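Side-chain contacts in alkaline phosphatase (Thermus thermophilus, PDB 7KWD), which probably hydrolyses phosphate monoesters, working as a homodimeric metalloenzyme with two zinc ions and one magnesium ion per subunit: residues Arg183-Ala188 against Leu223-Asp228; Tyr326-Ser331 against Gln419-Pro424; Leu440-Gln445 against Val450-Val455; Arg387-Lys392 against Val403-Thr408. All coordinates share one frame; numbering follows the deposited sequence.

Contact 1: residues Arg183-Ala188 against Leu223-Asp228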
# COMPACT_ATOMS: atom_id res chain seq x y z
N ARG A 183 -10.30 -2.02 -33.19
CA ARG A 183 -9.50 -1.15 -34.04
C ARG A 183 -8.27 -1.84 -34.61
O ARG A 183 -7.73 -1.36 -35.62
CB ARG A 183 -9.10 0.11 -33.26
CG ARG A 183 -8.03 -0.05 -32.19
CD ARG A 183 -7.93 1.20 -31.24
NE ARG A 183 -7.02 2.18 -31.82
CZ ARG A 183 -6.00 2.77 -31.18
NH1 ARG A 183 -5.73 2.50 -29.91
NH2 ARG A 183 -5.25 3.64 -31.85
N PHE A 184 -7.82 -2.97 -34.03
CA PHE A 184 -6.64 -3.67 -34.51
C PHE A 184 -6.98 -4.89 -35.36
O PHE A 184 -6.06 -5.54 -35.89
CB PHE A 184 -5.72 -4.08 -33.33
CG PHE A 184 -5.41 -2.94 -32.40
CD1 PHE A 184 -4.75 -1.82 -32.86
CD2 PHE A 184 -5.81 -2.98 -31.06
CE1 PHE A 184 -4.51 -0.74 -32.02
CE2 PHE A 184 -5.56 -1.94 -30.22
CZ PHE A 184 -4.90 -0.80 -30.68
N PHE A 185 -8.26 -5.20 -35.55
CA PHE A 185 -8.65 -6.37 -36.33
C PHE A 185 -9.56 -6.05 -37.51
O PHE A 185 -9.52 -6.76 -38.51
CB PHE A 185 -9.38 -7.38 -35.42
CG PHE A 185 -8.51 -8.01 -34.37
CD1 PHE A 185 -8.24 -7.35 -33.18
CD2 PHE A 185 -7.99 -9.29 -34.56
CE1 PHE A 185 -7.44 -7.95 -32.19
CE2 PHE A 185 -7.18 -9.87 -33.59
CZ PHE A 185 -6.91 -9.19 -32.41
N ASN A 186 -10.34 -5.02 -37.40
CA ASN A 186 -11.37 -4.65 -38.36
C ASN A 186 -10.76 -4.00 -39.59
O ASN A 186 -10.02 -3.01 -39.46
CB ASN A 186 -12.30 -3.67 -37.63
CG ASN A 186 -13.54 -3.33 -38.38
OD1 ASN A 186 -13.61 -3.38 -39.61
ND2 ASN A 186 -14.54 -2.93 -37.64
N PRO A 187 -11.04 -4.51 -40.80
CA PRO A 187 -10.43 -3.89 -42.01
C PRO A 187 -10.79 -2.43 -42.17
O PRO A 187 -10.04 -1.67 -42.79
CB PRO A 187 -11.00 -4.71 -43.18
CG PRO A 187 -12.21 -5.41 -42.66
CD PRO A 187 -12.00 -5.57 -41.14
N ALA A 188 -11.88 -2.00 -41.58
CA ALA A 188 -12.28 -0.61 -41.65
C ALA A 188 -11.60 0.28 -40.63
O ALA A 188 -11.89 1.48 -40.60
CB ALA A 188 -13.80 -0.51 -41.44
N LEU A 223 -11.92 -16.25 -31.10
CA LEU A 223 -11.45 -14.89 -31.06
C LEU A 223 -12.66 -14.04 -30.76
O LEU A 223 -13.61 -14.02 -31.54
CB LEU A 223 -10.80 -14.48 -32.37
CG LEU A 223 -10.53 -12.98 -32.48
CD1 LEU A 223 -9.56 -12.53 -31.37
CD2 LEU A 223 -9.95 -12.59 -33.82
N GLY A 224 -12.65 -13.36 -29.62
CA GLY A 224 -13.74 -12.47 -29.25
C GLY A 224 -13.24 -11.07 -28.95
O GLY A 224 -12.37 -10.88 -28.09
N VAL A 225 -13.76 -10.09 -29.68
CA VAL A 225 -13.33 -8.70 -29.63
C VAL A 225 -14.60 -7.88 -29.49
O VAL A 225 -15.46 -7.91 -30.38
CB VAL A 225 -12.53 -8.30 -30.88
CG1 VAL A 225 -12.02 -6.91 -30.79
CG2 VAL A 225 -11.31 -9.20 -31.09
N PHE A 226 -14.75 -7.17 -28.36
CA PHE A 226 -16.04 -6.67 -27.95
C PHE A 226 -16.18 -5.17 -27.87
O PHE A 226 -17.28 -4.69 -27.56
CB PHE A 226 -16.38 -7.29 -26.58
CG PHE A 226 -16.35 -8.78 -26.58
CD1 PHE A 226 -17.41 -9.51 -27.10
CD2 PHE A 226 -15.23 -9.45 -26.13
CE1 PHE A 226 -17.36 -10.91 -27.13
CE2 PHE A 226 -15.16 -10.82 -26.15
CZ PHE A 226 -16.22 -11.57 -26.65
N ALA A 227 -15.12 -4.42 -28.15
CA ALA A 227 -15.15 -2.96 -28.17
C ALA A 227 -14.08 -2.47 -29.13
O ALA A 227 -13.16 -3.21 -29.51
CB ALA A 227 -14.93 -2.37 -26.77
N ASP A 228 -14.21 -1.19 -29.53
CA ASP A 228 -13.21 -0.63 -30.44
C ASP A 228 -11.84 -0.63 -29.78
O ASP A 228 -10.85 -1.05 -30.40
CB ASP A 228 -13.56 0.80 -30.86
CG ASP A 228 -12.65 1.28 -31.99
OD1 ASP A 228 -12.80 0.75 -33.11
OD2 ASP A 228 -11.77 2.12 -31.74
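Phe185 and Arg183, in the loop that follows strand 176-178, pack against the end of strand 222-225 and the turn after it, in the part of the alkaline phosphatase fold where these two strands pair in parallel. The apolar half of the contact is made by Phe185 with Leu223 and Val225, whose side chains project from the same side of the strand. With CG anti to the carbonyl carbon (chi1 -68°), Phe185 directs its ring at them. Val225 CG2 lies over one ring face, offset toward the rim and 4.1 Å from Phe185 CD1, while Leu223 CD2 comes in obliquely, 3.9 Å from Phe185 CE2. Leu196 and Ala166, from helices 196-202 and 162-172, also touch this ring, so a large flat residue suits a buried place between strand and helices.

The backbone supplies one nearly linear hydrogen bond: Arg183 N meets Asp228 O at 3.0 Å with an N-H...O angle of 174°. Beside it, the side chains of Arg183 and Asp228 cross at about a right angle, Arg183 CB lying 3.7 Å from Asp228 OD2. The guanidinium leads away; Arg183 NE is still 4.8 Å from Asp228 OD2, which instead forms a salt bridge with Arg189. Replacing Asp228 by alanine is likely to deprive Arg189 of this carboxylate and to open a gap beside the stem of Arg183. That stem has a second neighbour, for Arg183 CG sits 3.4 Å above the centre of the Phe184 ring.

Contact 2: residues Tyr326-Ser331 against Gln419-Pro424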
# COMPACT_ATOMS: atom_id res chain seq x y z
N TYR A 326 -9.11 7.81 3.39
CA TYR A 326 -8.28 8.50 4.37
C TYR A 326 -9.11 9.01 5.53
O TYR A 326 -10.34 9.11 5.46
CB TYR A 326 -7.49 9.66 3.72
CG TYR A 326 -8.36 10.75 3.12
CD1 TYR A 326 -8.97 11.70 3.94
CD2 TYR A 326 -8.53 10.87 1.74
CE1 TYR A 326 -9.77 12.72 3.39
CE2 TYR A 326 -9.31 11.86 1.20
CZ TYR A 326 -9.94 12.78 2.03
OH TYR A 326 -10.71 13.77 1.45
N GLY A 327 -8.40 9.35 6.61
CA GLY A 327 -9.06 9.70 7.85
C GLY A 327 -9.84 10.99 7.70
O GLY A 327 -9.32 11.99 7.19
N ALA A 328 -11.09 10.97 8.14
CA ALA A 328 -12.04 12.06 7.98
C ALA A 328 -12.86 12.24 9.25
O ALA A 328 -13.36 11.28 9.84
CB ALA A 328 -12.97 11.78 6.80
N GLY A 329 -13.01 13.49 9.68
CA GLY A 329 -13.81 13.81 10.84
C GLY A 329 -12.99 13.83 12.11
O GLY A 329 -11.80 13.49 12.14
N ARG A 330 -13.64 14.26 13.19
CA ARG A 330 -13.01 14.24 14.50
C ARG A 330 -12.55 12.82 14.83
O ARG A 330 -13.34 11.88 14.79
CB ARG A 330 -14.00 14.75 15.57
CG ARG A 330 -13.49 14.64 17.01
CD ARG A 330 -14.55 15.04 18.08
NE ARG A 330 -15.50 13.96 18.40
CZ ARG A 330 -15.22 12.85 19.08
NH1 ARG A 330 -13.98 12.63 19.53
NH2 ARG A 330 -16.17 11.94 19.31
N SER A 331 -11.28 12.67 15.16
CA SER A 331 -10.69 11.36 15.47
C SER A 331 -10.87 10.34 14.33
O SER A 331 -10.84 9.14 14.56
CB SER A 331 -11.27 10.79 16.77
OG SER A 331 -11.06 11.67 17.85
N GLN A 419 -16.07 17.86 8.71
CA GLN A 419 -16.66 17.21 9.87
C GLN A 419 -17.20 15.85 9.50
O GLN A 419 -17.17 14.92 10.32
CB GLN A 419 -17.80 18.06 10.46
CG GLN A 419 -17.39 19.43 10.99
CD GLN A 419 -16.12 19.38 11.84
OE1 GLN A 419 -15.22 20.23 11.70
NE2 GLN A 419 -16.04 18.39 12.73
N LYS A 420 -17.73 15.73 8.29
CA LYS A 420 -18.33 14.51 7.77
C LYS A 420 -18.26 14.57 6.25
O LYS A 420 -18.78 15.51 5.65
CB LYS A 420 -19.76 14.37 8.26
CG LYS A 420 -20.30 12.96 8.17
CD LYS A 420 -21.63 12.87 8.92
CE LYS A 420 -22.27 11.48 8.84
NZ LYS A 420 -23.69 11.48 9.33
N PRO A 421 -17.59 13.62 5.59
CA PRO A 421 -17.45 13.70 4.13
C PRO A 421 -18.79 13.91 3.44
O PRO A 421 -19.75 13.17 3.67
CB PRO A 421 -16.82 12.34 3.76
CG PRO A 421 -15.92 12.05 4.91
CD PRO A 421 -16.65 12.62 6.17
N ASP A 422 -18.84 14.96 2.61
CA ASP A 422 -19.93 15.16 1.68
C ASP A 422 -19.67 14.51 0.34
O ASP A 422 -20.61 14.25 -0.41
CB ASP A 422 -20.20 16.66 1.47
CG ASP A 422 -18.96 17.43 1.00
OD1 ASP A 422 -17.82 17.13 1.45
OD2 ASP A 422 -19.15 18.36 0.18
N ARG A 423 -18.40 14.26 0.04
CA ARG A 423 -17.96 13.51 -1.13
C ARG A 423 -16.87 12.57 -0.67
O ARG A 423 -16.29 12.76 0.42
CB ARG A 423 -17.47 14.46 -2.23
CG ARG A 423 -18.40 15.65 -2.44
CD ARG A 423 -17.59 16.75 -3.03
NE ARG A 423 -18.41 17.79 -3.63
CZ ARG A 423 -17.91 18.89 -4.17
NH1 ARG A 423 -16.60 19.08 -4.16
NH2 ARG A 423 -18.71 19.79 -4.71
N PRO A 424 -16.58 11.52 -1.43
CA PRO A 424 -15.71 10.46 -0.91
C PRO A 424 -14.38 10.99 -0.41
O PRO A 424 -13.67 11.69 -1.13
CB PRO A 424 -15.53 9.52 -2.11
CG PRO A 424 -16.79 9.70 -2.93
CD PRO A 424 -17.10 11.20 -2.78
O HOH W 1 -11.62 13.79 -1.07
O HOH W 2 -16.36 14.88 12.94
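Gly329 and Gln419 bring the two backbones together, their CA atoms 4.5 Å apart, and from there the antiparallel segments diverge until the CA atoms of Tyr326 and Pro424 are separated by 9.3 Å. At the close end Gly329 CA lies 3.6 Å from Gln419 O. Glycine suits this position twice over: a CB would crowd that oxygen, and at the backbone angles of Gly329 (phi 92°) it would also jam against the preceding carbonyl. A water next to this point joins the chains, accepting from Arg330 N at 2.8 Å and donating to Gln419 O at 2.7 Å.

Between the two ends, the methyl of Ala328 meets the CG and CD atoms of Pro421. Ala328 CB is 3.5 Å from Pro421 CG, a close apolar fit that a small side chain permits, and the same proline also touches Glu334 and Gln337.

Where the chains are wider apart, Tyr326 spans the interval. Its hydroxyl and Pro424 O are linked by a second water, which donates to Tyr326 OH at 2.7 Å and to Pro424 O at 2.9 Å. This water lies at the edge of the ring, in its plane. Gln415 OE1 is a further hydrogen-bonding partner of the hydroxyl, so a tyrosine gives this buried place both a flat filler and a polar end.

Ser331 O is hydrogen-bonded to Asn110 of the second subunit. The whole is a water-bridged pair of loops, prolonging the antiparallel strands 310-325 and 426-428 at the dimer interface.

Contact 3: residues Leu440-Gln445 against Val450-Val455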
# COMPACT_ATOMS: atom_id res chain seq x y z
N LEU A 440 0.69 -11.14 -4.08
CA LEU A 440 0.90 -12.41 -4.77
C LEU A 440 0.23 -13.50 -3.94
O LEU A 440 0.53 -13.64 -2.75
CB LEU A 440 2.38 -12.74 -4.93
CG LEU A 440 2.79 -14.16 -5.34
CD1 LEU A 440 2.29 -14.58 -6.74
CD2 LEU A 440 4.28 -14.22 -5.32
N LEU A 441 -0.63 -14.29 -4.59
CA LEU A 441 -1.46 -15.26 -3.89
C LEU A 441 -1.54 -16.56 -4.68
O LEU A 441 -1.74 -16.53 -5.89
CB LEU A 441 -2.87 -14.71 -3.67
CG LEU A 441 -4.07 -15.62 -3.37
CD1 LEU A 441 -4.00 -16.10 -1.95
CD2 LEU A 441 -5.35 -14.83 -3.57
N LEU A 442 -1.45 -17.68 -3.97
CA LEU A 442 -1.48 -19.01 -4.56
C LEU A 442 -2.70 -19.78 -4.09
O LEU A 442 -2.97 -19.88 -2.89
CB LEU A 442 -0.24 -19.81 -4.20
CG LEU A 442 1.09 -19.15 -4.54
CD1 LEU A 442 2.26 -20.02 -4.02
CD2 LEU A 442 1.19 -18.97 -6.01
N TYR A 443 -3.45 -20.33 -5.03
CA TYR A 443 -4.67 -21.05 -4.70
C TYR A 443 -4.56 -22.42 -5.35
O TYR A 443 -4.69 -22.56 -6.58
CB TYR A 443 -5.92 -20.31 -5.16
CG TYR A 443 -7.19 -20.99 -4.71
CD1 TYR A 443 -7.77 -22.01 -5.45
CD2 TYR A 443 -7.80 -20.64 -3.51
CE1 TYR A 443 -8.91 -22.66 -5.02
CE2 TYR A 443 -8.95 -21.27 -3.09
CZ TYR A 443 -9.51 -22.28 -3.85
OH TYR A 443 -10.66 -22.89 -3.40
N GLY A 444 -4.31 -23.41 -4.54
CA GLY A 444 -4.10 -24.75 -5.06
C GLY A 444 -4.05 -25.76 -3.94
O GLY A 444 -4.04 -25.41 -2.75
N GLN A 445 -4.01 -27.02 -4.36
CA GLN A 445 -4.01 -28.14 -3.43
C GLN A 445 -2.60 -28.37 -2.94
O GLN A 445 -1.65 -28.40 -3.73
CB GLN A 445 -4.54 -29.39 -4.13
CG GLN A 445 -4.45 -30.66 -3.30
CD GLN A 445 -5.20 -31.83 -3.94
OE1 GLN A 445 -4.59 -32.69 -4.59
NE2 GLN A 445 -6.53 -31.85 -3.78
N VAL A 450 3.85 -23.51 2.05
CA VAL A 450 4.56 -22.52 1.24
C VAL A 450 4.55 -21.16 1.94
O VAL A 450 3.48 -20.59 2.19
CB VAL A 450 3.95 -22.42 -0.16
CG1 VAL A 450 4.66 -21.33 -0.96
CG2 VAL A 450 4.01 -23.76 -0.84
N ASN A 451 5.74 -20.63 2.25
CA ASN A 451 5.89 -19.33 2.90
C ASN A 451 6.54 -18.39 1.91
O ASN A 451 7.75 -18.49 1.67
CB ASN A 451 6.77 -19.42 4.14
CG ASN A 451 6.00 -19.75 5.38
OD1 ASN A 451 5.28 -20.76 5.41
ND2 ASN A 451 6.16 -18.94 6.43
N LEU A 452 5.75 -17.46 1.33
CA LEU A 452 6.28 -16.62 0.25
C LEU A 452 7.15 -15.49 0.79
O LEU A 452 8.28 -15.29 0.34
CB LEU A 452 5.14 -16.03 -0.56
CG LEU A 452 4.40 -17.08 -1.37
CD1 LEU A 452 3.16 -16.57 -1.97
CD2 LEU A 452 5.30 -17.63 -2.46
N GLY A 453 6.61 -14.73 1.72
CA GLY A 453 7.26 -13.50 2.08
C GLY A 453 7.33 -12.54 0.91
O GLY A 453 6.44 -12.50 0.03
N LEU A 454 8.39 -11.72 0.91
CA LEU A 454 8.61 -10.68 -0.09
C LEU A 454 9.55 -11.26 -1.12
O LEU A 454 10.70 -11.56 -0.79
CB LEU A 454 9.21 -9.42 0.51
CG LEU A 454 9.67 -8.39 -0.53
CD1 LEU A 454 8.50 -7.80 -1.30
CD2 LEU A 454 10.44 -7.28 0.12
N VAL A 455 9.06 -11.44 -2.35
CA VAL A 455 9.86 -11.99 -3.43
C VAL A 455 9.93 -10.97 -4.53
O VAL A 455 9.24 -9.96 -4.52
CB VAL A 455 9.29 -13.32 -3.98
CG1 VAL A 455 9.17 -14.35 -2.88
CG2 VAL A 455 7.98 -13.09 -4.71
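Leu452 packs against Leu440 and Leu442, two residues of strand 438-443 that point the same way, and sets one methyl between them. That methyl, Leu452 CD1, is 4.2 Å from Leu440 CG, where the two side chains cross at about a right angle, and 4.1 Å from Leu442 CD1, where they meet at a slant. It also rests 4.0 Å from the backbone oxygen Leu440 O.

The two strand leucines are turned differently. Leu440 has CG anti to the backbone N (chi1 166°), whereas Leu442 has CG beside it (chi1 -55°), and each finds its own second partner. Leu440 CD2 meets Val455 CG2 at 3.9 Å, and Leu442 CD1 meets Val450 CG1 at 4.1 Å; both pairs are again close to perpendicular. The branched valines offer compact methyls at the two ends, while the longer leucine fills the middle.

Ile83 and Ile313, from strands 80-84 and 310-325, extend this apolar layer, and Leu34 adds to it beside Leu442. Strand 438-443 has its backbone partners in residues such as Gly81 and Val314. Close by, Asn451 turns to the second subunit, where its ND2 is hydrogen-bonded to Val450 O of that chain.

Branched aliphatic groups alone carry the side-chain contact, so its cohesion depends on burial and fit rather than on polar direction.

Contact 4: residues Arg387-Lys392 against Val403-Thr408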
# COMPACT_ATOMS: atom_id res chain seq x y z
N ARG A 387 -12.45 23.95 -18.15
CA ARG A 387 -11.14 24.41 -18.61
C ARG A 387 -10.23 23.24 -18.91
O ARG A 387 -9.47 23.26 -19.89
CB ARG A 387 -10.52 25.31 -17.55
CG ARG A 387 -11.28 26.61 -17.42
CD ARG A 387 -10.78 27.52 -16.31
NE ARG A 387 -9.43 28.06 -16.50
CZ ARG A 387 -8.97 28.70 -17.59
NH1 ARG A 387 -9.72 28.88 -18.66
NH2 ARG A 387 -7.71 29.16 -17.60
N ALA A 388 -10.27 22.21 -18.08
CA ALA A 388 -9.38 21.08 -18.32
C ALA A 388 -9.74 20.39 -19.62
O ALA A 388 -8.85 20.05 -20.41
CB ALA A 388 -9.44 20.13 -17.12
N ILE A 389 -11.03 20.20 -19.88
CA ILE A 389 -11.46 19.54 -21.11
C ILE A 389 -11.20 20.42 -22.32
O ILE A 389 -10.76 19.94 -23.37
CB ILE A 389 -12.96 19.18 -21.04
CG1 ILE A 389 -13.23 18.07 -20.02
CG2 ILE A 389 -13.46 18.74 -22.40
CD1 ILE A 389 -14.69 18.01 -19.49
N ARG A 390 -11.51 21.71 -22.23
CA ARG A 390 -11.54 22.56 -23.41
C ARG A 390 -10.22 23.28 -23.66
O ARG A 390 -9.84 23.44 -24.82
CB ARG A 390 -12.68 23.57 -23.28
CG ARG A 390 -14.05 22.93 -23.52
CD ARG A 390 -15.20 23.91 -23.31
NE ARG A 390 -15.75 24.33 -24.59
CZ ARG A 390 -15.62 25.55 -25.10
NH1 ARG A 390 -14.98 26.50 -24.43
NH2 ARG A 390 -16.14 25.82 -26.28
N GLU A 391 -9.51 23.66 -22.60
CA GLU A 391 -8.28 24.42 -22.76
C GLU A 391 -7.03 23.71 -22.25
O GLU A 391 -5.97 24.34 -22.16
CB GLU A 391 -8.37 25.75 -22.01
CG GLU A 391 -9.55 26.60 -22.36
CD GLU A 391 -9.61 27.79 -21.45
OE1 GLU A 391 -8.56 28.47 -21.29
OE2 GLU A 391 -10.70 28.02 -20.88
N LYS A 392 -7.14 22.45 -21.85
CA LYS A 392 -6.01 21.73 -21.27
C LYS A 392 -5.36 22.53 -20.14
O LYS A 392 -4.14 22.57 -19.97
CB LYS A 392 -5.00 21.36 -22.35
CG LYS A 392 -5.70 20.65 -23.52
CD LYS A 392 -4.80 19.66 -24.24
CE LYS A 392 -5.42 19.22 -25.58
NZ LYS A 392 -6.69 19.95 -25.92
N VAL A 403 -2.68 12.45 -15.39
CA VAL A 403 -3.71 11.91 -16.26
C VAL A 403 -4.87 12.90 -16.28
O VAL A 403 -5.49 13.17 -15.23
CB VAL A 403 -4.15 10.51 -15.78
CG1 VAL A 403 -5.36 10.05 -16.57
CG2 VAL A 403 -2.96 9.52 -15.93
N GLN A 404 -5.15 13.45 -17.45
CA GLN A 404 -6.05 14.59 -17.57
C GLN A 404 -6.94 14.41 -18.78
O GLN A 404 -6.53 13.82 -19.78
CB GLN A 404 -5.26 15.90 -17.68
CG GLN A 404 -4.34 16.17 -16.50
CD GLN A 404 -5.12 16.58 -15.26
OE1 GLN A 404 -6.33 16.77 -15.34
NE2 GLN A 404 -4.43 16.73 -14.12
N PRO A 405 -8.18 14.91 -18.72
CA PRO A 405 -8.64 15.75 -17.61
C PRO A 405 -9.16 15.02 -16.36
O PRO A 405 -9.59 15.67 -15.42
CB PRO A 405 -9.78 16.55 -18.24
CG PRO A 405 -10.38 15.59 -19.23
CD PRO A 405 -9.23 14.74 -19.75
N ALA A 406 -9.08 13.69 -16.34
CA ALA A 406 -9.73 12.93 -15.27
C ALA A 406 -9.26 13.35 -13.88
O ALA A 406 -10.07 13.41 -12.95
CB ALA A 406 -9.49 11.44 -15.46
N ASN A 407 -7.96 13.61 -13.71
CA ASN A 407 -7.48 13.94 -12.37
C ASN A 407 -8.02 15.29 -11.90
O ASN A 407 -8.24 15.49 -10.71
CB ASN A 407 -5.95 13.94 -12.28
CG ASN A 407 -5.30 12.53 -12.39
OD1 ASN A 407 -4.08 12.43 -12.35
ND2 ASN A 407 -6.10 11.48 -12.55
N THR A 408 -8.20 16.25 -12.82
CA THR A 408 -8.87 17.49 -12.43
C THR A 408 -10.31 17.20 -12.03
O THR A 408 -10.83 17.77 -11.06
CB THR A 408 -8.81 18.52 -13.56
OG1 THR A 408 -7.44 18.81 -13.88
CG2 THR A 408 -9.50 19.83 -13.14
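The C-terminal turn of helix 379-391 packs against the start of helix 406-412, Ala388 and Ile389 of the first meeting Pro405, just before the second helix, and Thr408 within it. Ala388 CB is central: it lies 3.8 Å from Pro405 CB and 4.0 Å from Thr408 CB, and its small methyl lets the backbones come close. Ile389 CG1 extends the apolar surface to Pro405 CG at 3.9 Å, and Leu353 of helix 349-356 touches both residues. Pro405, after a cis peptide bond, presents its rigid ring just before the helix begins.

Thr408 has a polar side too. Its OG1 stands beside its own backbone N (chi1 -60°), and both reach Gln404 OE1, from opposite faces of the amide plane: Thr408 OG1 at 2.7 Å and Thr408 N at 3.2 Å. Trp395 N is hydrogen-bonded to the same hydroxyl. A valine here would probably keep the packing on Ala388 but leave Trp395 N without its mate and Gln404 OE1 with Thr408 N as its one remaining donor from this residue.

Next to Thr408, Asn407 ND2 is hydrogen-bonded to the backbone O of the zinc ligand His279, so this helix-helix packing borders the second shell of a zinc site.

How the contacts relate
From the N terminus, contact 1 comes first, closing a loop that includes helix 196-202 and tying the segment after strand 176-178 to strand 222-225. Contact 2 then closes a far longer excursion, about half of it helical, between strands 310-325 and 426-428. Contact 4 is nested inside that excursion, joining helix 379-391 to helix 406-412; nearest atoms of contacts 2 and 4 are about 9 Å apart. Contact 3 follows last, bridging the short connection from strand 438-443 to strand 454-456. None of the loops cross. Contacts 1 and 3 lie on opposite sides of the chain's centre, about 37 Å between their centres, while contacts 2 and 3 both reach the second subunit.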